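Local coordinates for protein putative alpha-ketoglutarate-dependent taurine dioxygenase (Burkholderia xenovorans, PDB 5HSX) that probably acts as an iron(II)- and 2-oxoglutarate-dependent dioxygenase of the TfdA/TauD family, here crystallised with a sodium ion in its metal site, at residues W119-T127 with L218-K226; G147-V156 with A270-I279. All blocks are in the same frame, centred on the assembly; numbering follows the deposited sequence.

Contact 1: W119-T127 with L218-K226. With NA (sodium ion), chain M; EDO (1,2-ethanediol), chain T.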
loop_
_atom_site.group_PDB
_atom_site.type_symbol
_atom_site.label_atom_id
_atom_site.label_comp_id
_atom_site.label_asym_id
_atom_site.label_seq_id
_atom_site.Cartn_x
_atom_site.Cartn_y
_atom_site.Cartn_z
ATOM N N TRP B 119 -9.909 -0.835 6.110
ATOM C CA TRP B 119 -10.401 -1.876 5.220
ATOM C C TRP B 119 -11.361 -1.360 4.158
ATOM O O TRP B 119 -11.869 -2.166 3.371
ATOM C CB TRP B 119 -11.091 -2.964 6.046
ATOM C CG TRP B 119 -12.117 -2.410 7.010
ATOM C CD1 TRP B 119 -13.436 -2.168 6.758
ATOM C CD2 TRP B 119 -11.890 -2.018 8.371
ATOM N NE1 TRP B 119 -14.045 -1.649 7.877
ATOM C CE2 TRP B 119 -13.121 -1.550 8.881
ATOM C CE3 TRP B 119 -10.768 -2.018 9.204
ATOM C CZ2 TRP B 119 -13.267 -1.099 10.197
ATOM C CZ3 TRP B 119 -10.908 -1.559 10.512
ATOM C CH2 TRP B 119 -12.152 -1.118 10.994
ATOM N N THR B 120 -11.618 -0.053 4.104
ATOM C CA THR B 120 -12.573 0.467 3.130
ATOM C C THR B 120 -12.120 0.125 1.719
ATOM O O THR B 120 -10.955 0.331 1.362
ATOM C CB THR B 120 -12.726 1.981 3.286
ATOM O OG1 THR B 120 -13.382 2.252 4.526
ATOM C CG2 THR B 120 -13.538 2.568 2.129
ATOM N N GLY B 121 -13.033 -0.462 0.933
ATOM C CA GLY B 121 -12.760 -0.810 -0.444
ATOM C C GLY B 121 -12.148 -2.179 -0.656
ATOM O O GLY B 121 -12.188 -2.693 -1.783
ATOM N N TRP B 122 -11.602 -2.792 0.390
ATOM C CA TRP B 122 -11.003 -4.116 0.277
ATOM C C TRP B 122 -12.076 -5.188 0.192
ATOM O O TRP B 122 -13.009 -5.201 1.002
ATOM C CB TRP B 122 -10.113 -4.383 1.486
ATOM C CG TRP B 122 -8.811 -3.648 1.461
ATOM C CD1 TRP B 122 -8.515 -2.430 2.032
ATOM C CD2 TRP B 122 -7.608 -4.111 0.842
ATOM N NE1 TRP B 122 -7.183 -2.120 1.802
ATOM C CE2 TRP B 122 -6.612 -3.141 1.075
ATOM C CE3 TRP B 122 -7.283 -5.260 0.099
ATOM C CZ2 TRP B 122 -5.305 -3.287 0.596
ATOM C CZ3 TRP B 122 -5.990 -5.398 -0.382
ATOM C CH2 TRP B 122 -5.014 -4.415 -0.131
ATOM N N HIS B 123 -11.915 -6.123 -0.748
ATOM C CA HIS B 123 -12.949 -7.133 -0.948
ATOM C C HIS B 123 -12.424 -8.288 -1.783
ATOM O O HIS B 123 -11.436 -8.169 -2.515
ATOM C CB HIS B 123 -14.165 -6.542 -1.649
ATOM C CG HIS B 123 -13.855 -6.061 -3.023
ATOM N ND1 HIS B 123 -13.123 -4.918 -3.257
ATOM C CD2 HIS B 123 -14.126 -6.593 -4.236
ATOM C CE1 HIS B 123 -12.976 -4.750 -4.558
ATOM N NE2 HIS B 123 -13.592 -5.743 -5.172
ATOM N N THR B 124 -13.136 -9.407 -1.676
ATOM C CA THR B 124 -12.985 -10.554 -2.553
ATOM C C THR B 124 -14.218 -10.605 -3.452
ATOM O O THR B 124 -15.343 -10.432 -2.974
ATOM C CB THR B 124 -12.831 -11.843 -1.740
ATOM O OG1 THR B 124 -11.700 -11.723 -0.849
ATOM C CG2 THR B 124 -12.607 -13.029 -2.660
ATOM N N ASP B 125 -14.005 -10.802 -4.749
ATOM C CA ASP B 125 -15.086 -10.614 -5.718
ATOM C C ASP B 125 -16.271 -11.544 -5.479
ATOM O O ASP B 125 -16.111 -12.761 -5.359
ATOM C CB ASP B 125 -14.551 -10.816 -7.129
ATOM C CG ASP B 125 -13.688 -9.666 -7.579
ATOM O OD1 ASP B 125 -14.001 -8.519 -7.183
ATOM O OD2 ASP B 125 -12.701 -9.906 -8.302
ATOM N N VAL B 126 -17.474 -10.957 -5.464
ATOM C CA VAL B 126 -18.747 -11.675 -5.452
ATOM C C VAL B 126 -18.868 -12.669 -4.300
ATOM O O VAL B 126 -19.475 -13.737 -4.463
ATOM C CB VAL B 126 -18.991 -12.405 -6.799
ATOM C CG1 VAL B 126 -20.488 -12.643 -7.047
ATOM C CG2 VAL B 126 -18.395 -11.638 -7.956
ATOM N N THR B 127 -18.317 -12.345 -3.122
ATOM C CA THR B 127 -18.522 -13.327 -2.056
ATOM C C THR B 127 -19.938 -13.291 -1.505
ATOM O O THR B 127 -20.272 -14.128 -0.666
ATOM C CB THR B 127 -17.528 -13.170 -0.894
ATOM O OG1 THR B 127 -17.630 -11.865 -0.312
ATOM C CG2 THR B 127 -16.094 -13.442 -1.350
ATOM N N LEU B 218 -8.081 -16.523 5.402
ATOM C CA LEU B 218 -8.942 -15.714 6.263
ATOM C C LEU B 218 -9.937 -15.000 5.351
ATOM O O LEU B 218 -9.636 -13.956 4.763
ATOM C CB LEU B 218 -8.097 -14.749 7.099
ATOM C CG LEU B 218 -8.761 -13.900 8.182
ATOM C CD1 LEU B 218 -9.561 -14.780 9.133
ATOM C CD2 LEU B 218 -7.693 -13.098 8.949
ATOM N N TYR B 219 -11.129 -15.588 5.210
ATOM C CA TYR B 219 -12.040 -15.291 4.100
ATOM C C TYR B 219 -13.009 -14.181 4.505
ATOM O O TYR B 219 -14.219 -14.368 4.583
ATOM C CB TYR B 219 -12.785 -16.570 3.714
ATOM C CG TYR B 219 -13.383 -16.611 2.323
ATOM C CD1 TYR B 219 -12.573 -16.550 1.200
ATOM C CD2 TYR B 219 -14.755 -16.765 2.141
ATOM C CE1 TYR B 219 -13.114 -16.616 -0.086
ATOM C CE2 TYR B 219 -15.306 -16.830 0.863
ATOM C CZ TYR B 219 -14.479 -16.758 -0.246
ATOM O OH TYR B 219 -15.016 -16.843 -1.519
ATOM N N VAL B 220 -12.456 -12.984 4.736
ATOM C CA VAL B 220 -13.190 -11.945 5.452
ATOM C C VAL B 220 -13.599 -10.778 4.555
ATOM O O VAL B 220 -14.036 -9.747 5.076
ATOM C CB VAL B 220 -12.406 -11.432 6.675
ATOM C CG1 VAL B 220 -12.300 -12.521 7.747
ATOM C CG2 VAL B 220 -11.008 -10.927 6.277
ATOM N N SER B 221 -13.492 -10.921 3.222
ATOM C CA SER B 221 -14.047 -10.030 2.188
ATOM C C SER B 221 -14.696 -8.754 2.741
ATOM O O SER B 221 -15.930 -8.692 2.858
ATOM C CB SER B 221 -15.073 -10.819 1.363
ATOM O OG SER B 221 -15.418 -10.121 0.181
ATOM N N PRO B 222 -13.916 -7.711 3.076
ATOM C CA PRO B 222 -14.461 -6.649 3.944
ATOM C C PRO B 222 -15.640 -5.876 3.361
ATOM O O PRO B 222 -16.499 -5.432 4.134
ATOM C CB PRO B 222 -13.239 -5.734 4.189
ATOM C CG PRO B 222 -12.073 -6.718 4.141
ATOM C CD PRO B 222 -12.443 -7.644 2.993
ATOM N N SER B 223 -15.729 -5.702 2.042
ATOM C CA SER B 223 -16.870 -4.954 1.511
ATOM C C SER B 223 -18.190 -5.703 1.644
ATOM O O SER B 223 -19.250 -5.066 1.660
ATOM C CB SER B 223 -16.662 -4.609 0.037
ATOM O OG SER B 223 -15.597 -3.709 -0.120
ATOM N N PHE B 224 -18.163 -7.033 1.718
ATOM C CA PHE B 224 -19.385 -7.827 1.640
ATOM C C PHE B 224 -19.722 -8.577 2.914
ATOM O O PHE B 224 -20.908 -8.829 3.164
ATOM C CB PHE B 224 -19.287 -8.818 0.479
ATOM C CG PHE B 224 -18.965 -8.148 -0.819
ATOM C CD1 PHE B 224 -19.591 -6.944 -1.150
ATOM C CD2 PHE B 224 -17.998 -8.660 -1.670
ATOM C CE1 PHE B 224 -19.288 -6.282 -2.326
ATOM C CE2 PHE B 224 -17.687 -8.009 -2.856
ATOM C CZ PHE B 224 -18.333 -6.813 -3.183
ATOM N N LEU B 225 -18.727 -8.922 3.729
ATOM C CA LEU B 225 -18.996 -9.648 4.968
ATOM C C LEU B 225 -19.609 -8.694 5.991
ATOM O O LEU B 225 -19.014 -7.665 6.334
ATOM C CB LEU B 225 -17.710 -10.286 5.493
ATOM C CG LEU B 225 -17.729 -10.936 6.880
ATOM C CD1 LEU B 225 -18.837 -12.033 7.008
ATOM C CD2 LEU B 225 -16.343 -11.518 7.201
ATOM N N LYS B 226 -20.815 -9.017 6.457
ATOM C CA LYS B 226 -21.590 -8.101 7.290
ATOM C C LYS B 226 -21.639 -8.496 8.753
ATOM O O LYS B 226 -21.668 -7.616 9.623
ATOM C CB LYS B 226 -23.031 -8.000 6.764
ATOM C CG LYS B 226 -23.124 -7.618 5.298
ATOM C CD LYS B 226 -22.363 -6.340 5.013
ATOM C CE LYS B 226 -22.554 -5.892 3.562
ATOM N NZ LYS B 226 -21.783 -4.633 3.326
HETATM NA NA NA M . -13.243 -6.401 -7.050
HETATM C C1 EDO T . -16.022 0.636 4.826
HETATM O O1 EDO T . -15.975 1.798 3.993
HETATM C C2 EDO T . -15.868 1.017 6.289
HETATM O O2 EDO T . -16.862 1.988 6.658
HETATM O O HOH W 1 -15.801 -1.578 1.677
HETATM O O HOH W 2 -12.540 -13.097 1.376
HETATM O O HOH W 3 -12.420 -4.262 -7.802
HETATM O O HOH W 4 -13.015 -7.106 -9.169
#
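The hydroxyl of Ser-221 ties the two segments together: its OG accepts from Thr-124 N at 3.0 Å in a fairly straight bond (161°) and lies 2.9 Å from Thr-127 OG1, where either hydroxyl could be the donor. Ser-221 carries OG on the far side of CB from its backbone N (chi1 -167°), up against the type II turn from Thr-124 to Thr-127. Thr-127 OG1 is also hydrogen-bonded to His-177 ND1 on strand 174-179. Thr-124 OG1, hydrogen-bonded to Thr-271 O, also accepts from a water that takes Ser-221 N, while Ser-223 N gives a weak bond to Trp-122 O. Segment 119-127 carries the HxD element of the TfdA/TauD family: His-123 NE2, on the short strand, and Asp-125 OD1, in the turn, bind the sodium ion on the cupin-type scaffold. A second-shell bond orients the imidazole, His-123 ND1 donating almost in its ring plane to Gly-121 O at 2.8 Å. Beside it runs Phe-224, whose ring is inclined at 70° to the imidazole and whose edge meets Thr-124 O, with CE2 3.4 Å from that oxygen. Farther out, Pro-222 packs its CG on Trp-122 CB and its CB on Trp-119 CB, each pair 4.0 Å apart.

Contact 2: G147-V156 with A270-I279. With NA (sodium ion), chain M; EDO (1,2-ethanediol), chain O.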
loop_
_atom_site.group_PDB
_atom_site.type_symbol
_atom_site.label_atom_id
_atom_site.label_comp_id
_atom_site.label_asym_id
_atom_site.label_seq_id
_atom_site.Cartn_x
_atom_site.Cartn_y
_atom_site.Cartn_z
ATOM N N GLY B 147 -1.481 7.358 -11.196
ATOM C CA GLY B 147 -2.759 7.133 -10.567
ATOM C C GLY B 147 -3.347 5.793 -10.976
ATOM O O GLY B 147 -2.983 5.200 -11.992
ATOM N N GLY B 148 -4.259 5.297 -10.151
ATOM C CA GLY B 148 -5.000 4.104 -10.500
ATOM C C GLY B 148 -4.368 2.781 -10.127
ATOM O O GLY B 148 -4.752 1.756 -10.701
ATOM N N ASP B 149 -3.407 2.763 -9.200
ATOM C CA ASP B 149 -2.782 1.510 -8.791
ATOM C C ASP B 149 -3.802 0.599 -8.108
ATOM O O ASP B 149 -4.758 1.062 -7.486
ATOM C CB ASP B 149 -1.616 1.766 -7.826
ATOM C CG ASP B 149 -0.431 2.491 -8.470
ATOM O OD1 ASP B 149 -0.472 2.852 -9.673
ATOM O OD2 ASP B 149 0.548 2.725 -7.730
ATOM N N THR B 150 -3.579 -0.712 -8.220
ATOM C CA THR B 150 -4.391 -1.725 -7.558
ATOM C C THR B 150 -3.543 -2.426 -6.503
ATOM O O THR B 150 -2.327 -2.580 -6.666
ATOM C CB THR B 150 -4.930 -2.759 -8.570
ATOM O OG1 THR B 150 -5.599 -2.084 -9.644
ATOM C CG2 THR B 150 -5.909 -3.730 -7.907
ATOM N N GLN B 151 -4.182 -2.853 -5.412
ATOM C CA GLN B 151 -3.488 -3.610 -4.382
ATOM C C GLN B 151 -4.209 -4.922 -4.109
ATOM O O GLN B 151 -5.431 -5.026 -4.251
ATOM C CB GLN B 151 -3.361 -2.832 -3.068
ATOM C CG GLN B 151 -2.745 -1.435 -3.229
ATOM C CD GLN B 151 -2.291 -0.851 -1.911
ATOM O OE1 GLN B 151 -1.655 -1.531 -1.111
ATOM N NE2 GLN B 151 -2.605 0.430 -1.681
ATOM N N TRP B 152 -3.430 -5.917 -3.690
ATOM C CA TRP B 152 -3.944 -7.205 -3.258
ATOM C C TRP B 152 -3.376 -7.544 -1.885
ATOM O O TRP B 152 -2.273 -7.115 -1.529
ATOM C CB TRP B 152 -3.569 -8.346 -4.240
ATOM C CG TRP B 152 -4.310 -8.337 -5.555
ATOM C CD1 TRP B 152 -5.358 -9.145 -5.916
ATOM C CD2 TRP B 152 -4.040 -7.502 -6.684
ATOM N NE1 TRP B 152 -5.763 -8.850 -7.196
ATOM C CE2 TRP B 152 -4.969 -7.846 -7.691
ATOM C CE3 TRP B 152 -3.103 -6.497 -6.943
ATOM C CZ2 TRP B 152 -4.986 -7.218 -8.939
ATOM C CZ3 TRP B 152 -3.129 -5.865 -8.187
ATOM C CH2 TRP B 152 -4.058 -6.233 -9.163
ATOM N N THR B 153 -4.108 -8.355 -1.129
ATOM C CA THR B 153 -3.590 -8.846 0.134
ATOM C C THR B 153 -3.737 -10.360 0.191
ATOM O O THR B 153 -4.650 -10.932 -0.404
ATOM C CB THR B 153 -4.277 -8.185 1.322
ATOM O OG1 THR B 153 -3.645 -8.632 2.526
ATOM C CG2 THR B 153 -5.794 -8.506 1.345
ATOM N N ASN B 154 -2.817 -10.994 0.918
ATOM C CA ASN B 154 -2.692 -12.449 0.958
ATOM C C ASN B 154 -3.473 -12.961 2.166
ATOM O O ASN B 154 -3.012 -12.854 3.303
ATOM C CB ASN B 154 -1.212 -12.821 1.026
ATOM C CG ASN B 154 -0.971 -14.308 1.081
ATOM O OD1 ASN B 154 -1.863 -15.090 1.406
ATOM N ND2 ASN B 154 0.255 -14.709 0.777
ATOM N N LEU B 155 -4.658 -13.538 1.921
ATOM C CA LEU B 155 -5.509 -14.002 3.018
ATOM C C LEU B 155 -4.974 -15.264 3.683
ATOM O O LEU B 155 -5.374 -15.575 4.812
ATOM C CB LEU B 155 -6.927 -14.257 2.506
ATOM C CG LEU B 155 -7.593 -13.007 1.896
ATOM C CD1 LEU B 155 -9.009 -13.352 1.439
ATOM C CD2 LEU B 155 -7.614 -11.888 2.892
ATOM N N VAL B 156 -4.101 -16.002 3.008
ATOM C CA VAL B 156 -3.519 -17.199 3.612
ATOM C C VAL B 156 -2.435 -16.806 4.606
ATOM O O VAL B 156 -2.413 -17.272 5.754
ATOM C CB VAL B 156 -2.969 -18.133 2.521
ATOM C CG1 VAL B 156 -2.154 -19.259 3.153
ATOM C CG2 VAL B 156 -4.120 -18.716 1.676
ATOM N N ALA B 270 -7.740 -16.847 -2.253
ATOM C CA ALA B 270 -6.658 -16.547 -1.329
ATOM C C ALA B 270 -6.343 -15.060 -1.230
ATOM O O ALA B 270 -5.339 -14.703 -0.605
ATOM C CB ALA B 270 -5.384 -17.300 -1.731
ATOM N N THR B 271 -7.155 -14.186 -1.827
ATOM C CA THR B 271 -6.832 -12.763 -1.844
ATOM C C THR B 271 -8.081 -11.935 -1.618
ATOM O O THR B 271 -9.209 -12.372 -1.870
ATOM C CB THR B 271 -6.202 -12.298 -3.176
ATOM O OG1 THR B 271 -7.124 -12.527 -4.260
ATOM C CG2 THR B 271 -4.879 -13.020 -3.449
ATOM N N ALA B 272 -7.853 -10.712 -1.156
ATOM C CA ALA B 272 -8.767 -9.608 -1.392
ATOM C C ALA B 272 -7.985 -8.520 -2.111
ATOM O O ALA B 272 -6.750 -8.538 -2.138
ATOM C CB ALA B 272 -9.377 -9.057 -0.092
ATOM N N HIS B 273 -8.705 -7.576 -2.720
ATOM C CA HIS B 273 -8.022 -6.532 -3.461
ATOM C C HIS B 273 -8.736 -5.208 -3.258
ATOM O O HIS B 273 -9.847 -5.136 -2.730
ATOM C CB HIS B 273 -7.900 -6.866 -4.958
ATOM C CG HIS B 273 -9.211 -7.060 -5.651
ATOM N ND1 HIS B 273 -9.889 -8.263 -5.639
ATOM C CD2 HIS B 273 -9.961 -6.213 -6.393
ATOM C CE1 HIS B 273 -11.007 -8.140 -6.333
ATOM N NE2 HIS B 273 -11.075 -6.908 -6.800
ATOM N N LEU B 274 -8.056 -4.157 -3.684
ATOM C CA LEU B 274 -8.465 -2.785 -3.438
ATOM C C LEU B 274 -8.367 -2.018 -4.747
ATOM O O LEU B 274 -7.268 -1.859 -5.294
ATOM C CB LEU B 274 -7.565 -2.146 -2.377
ATOM C CG LEU B 274 -7.812 -0.659 -2.122
ATOM C CD1 LEU B 274 -9.191 -0.439 -1.499
ATOM C CD2 LEU B 274 -6.706 -0.099 -1.236
ATOM N N ALA B 275 -9.506 -1.535 -5.236
ATOM C CA ALA B 275 -9.537 -0.727 -6.442
ATOM C C ALA B 275 -9.083 0.700 -6.136
ATOM O O ALA B 275 -9.243 1.188 -5.014
ATOM C CB ALA B 275 -10.948 -0.702 -7.032
ATOM N N PRO B 276 -8.502 1.390 -7.113
ATOM C CA PRO B 276 -8.051 2.758 -6.866
ATOM C C PRO B 276 -9.220 3.712 -6.707
ATOM O O PRO B 276 -10.292 3.521 -7.283
ATOM C CB PRO B 276 -7.241 3.092 -8.122
ATOM C CG PRO B 276 -7.856 2.245 -9.180
ATOM C CD PRO B 276 -8.178 0.948 -8.482
ATOM N N THR B 277 -9.001 4.744 -5.901
ATOM C CA THR B 277 -9.933 5.852 -5.797
ATOM C C THR B 277 -9.355 7.156 -6.323
ATOM O O THR B 277 -10.107 8.121 -6.504
ATOM C CB THR B 277 -10.379 6.047 -4.340
ATOM O OG1 THR B 277 -9.239 6.348 -3.526
ATOM C CG2 THR B 277 -11.056 4.788 -3.820
ATOM N N ASP B 278 -8.045 7.207 -6.577
ATOM C CA ASP B 278 -7.387 8.421 -7.052
ATOM C C ASP B 278 -7.677 8.724 -8.518
ATOM O O ASP B 278 -7.248 9.774 -9.006
ATOM C CB ASP B 278 -5.875 8.307 -6.839
ATOM C CG ASP B 278 -5.256 7.135 -7.602
ATOM O OD1 ASP B 278 -6.007 6.318 -8.174
ATOM O OD2 ASP B 278 -4.015 7.023 -7.618
ATOM N N ILE B 279 -8.365 7.832 -9.235
ATOM C CA ILE B 279 -8.723 8.123 -10.620
ATOM C C ILE B 279 -9.819 9.182 -10.669
ATOM O O ILE B 279 -9.736 10.149 -11.434
ATOM C CB ILE B 279 -9.127 6.836 -11.364
ATOM C CG1 ILE B 279 -10.200 6.056 -10.596
ATOM C CG2 ILE B 279 -7.910 5.962 -11.600
ATOM C CD1 ILE B 279 -10.602 4.755 -11.261
HETATM NA NA NA M . -13.243 -6.401 -7.050
HETATM C C1 EDO O . -3.888 4.288 -4.272
HETATM O O1 EDO O . -5.165 4.318 -4.924
HETATM C C2 EDO O . -3.381 2.850 -4.175
HETATM O O2 EDO O . -4.289 2.077 -3.378
HETATM O O HOH W 5 -5.708 0.581 -5.019
HETATM O O HOH W 6 -1.911 5.036 -7.540
HETATM O O HOH W 3 -12.420 -4.262 -7.802
HETATM O O HOH W 4 -13.015 -7.106 -9.169
#
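Trp-152 lays one face of its indole over the CB of His-273, a CH-pi contact with CB 3.7 Å from the centroid of the five-membered ring and 20° off its normal. The pair sits in an antiparallel beta ladder of strands 150-154 and 271-274, part of the smaller sheet of a cupin-type (double-stranded beta-helix) fold. Trp-152 and His-273 form a non-hydrogen-bonded pair, their CA atoms 4.1 Å apart; flanking them, Gln-151 with Leu-274 and Thr-153 with Ala-272 are hydrogen-bonded pairs. The imidazole of His-273 leads away from strand 150-154 because CG stands between the backbone N and the carbonyl carbon (chi1 60°), and its NE2 binds the sodium ion at 2.2 Å. Thr-150 CG2 lies over the same indole face. On the opposite side of the sheet, Gln-151 and Leu-274 both pack on Pro-250 of the second subunit. Where strand 150-154 gives way to its helix, Asn-154 is the N-cap, its OD1 accepting from Ala-157 N and weakly from Val-156 N, and Leu-155 N bonds to Ala-270 O. At the other end, Pro-276 CB presses on Gly-148 CA at 3.4 Å. There the N-H of Gly-148 is shared between both carboxylate oxygens of the poorly ordered Asp-278, meeting each on its syn side but somewhat out of plane, OD1 at 2.8 Å and OD2 at 3.1 Å.

Contacts 1 and 2 assemble the metal site from different parts of the chain: 119-127 brings His-123 and Asp-125, 270-279 brings His-273, and the C-terminal Asn-323 adds its backbone O. Two waters on the sodium ion complete the set. The contact centres lie about 11 Å apart, yet strand 122-123 of one pairs with 271-274 of the other in a single sheet. Two probable hydrogen bonds fasten that seam, His-123 O to His-273 N and Thr-124 OG1 to Thr-271 O, both at 2.8 Å. The principle is that of a two-histidine, one-carboxylate facial triad: adjoining strands supply the histidines and the turn after one of them the aspartate. Iron(II) would probably occupy this place in the active enzyme.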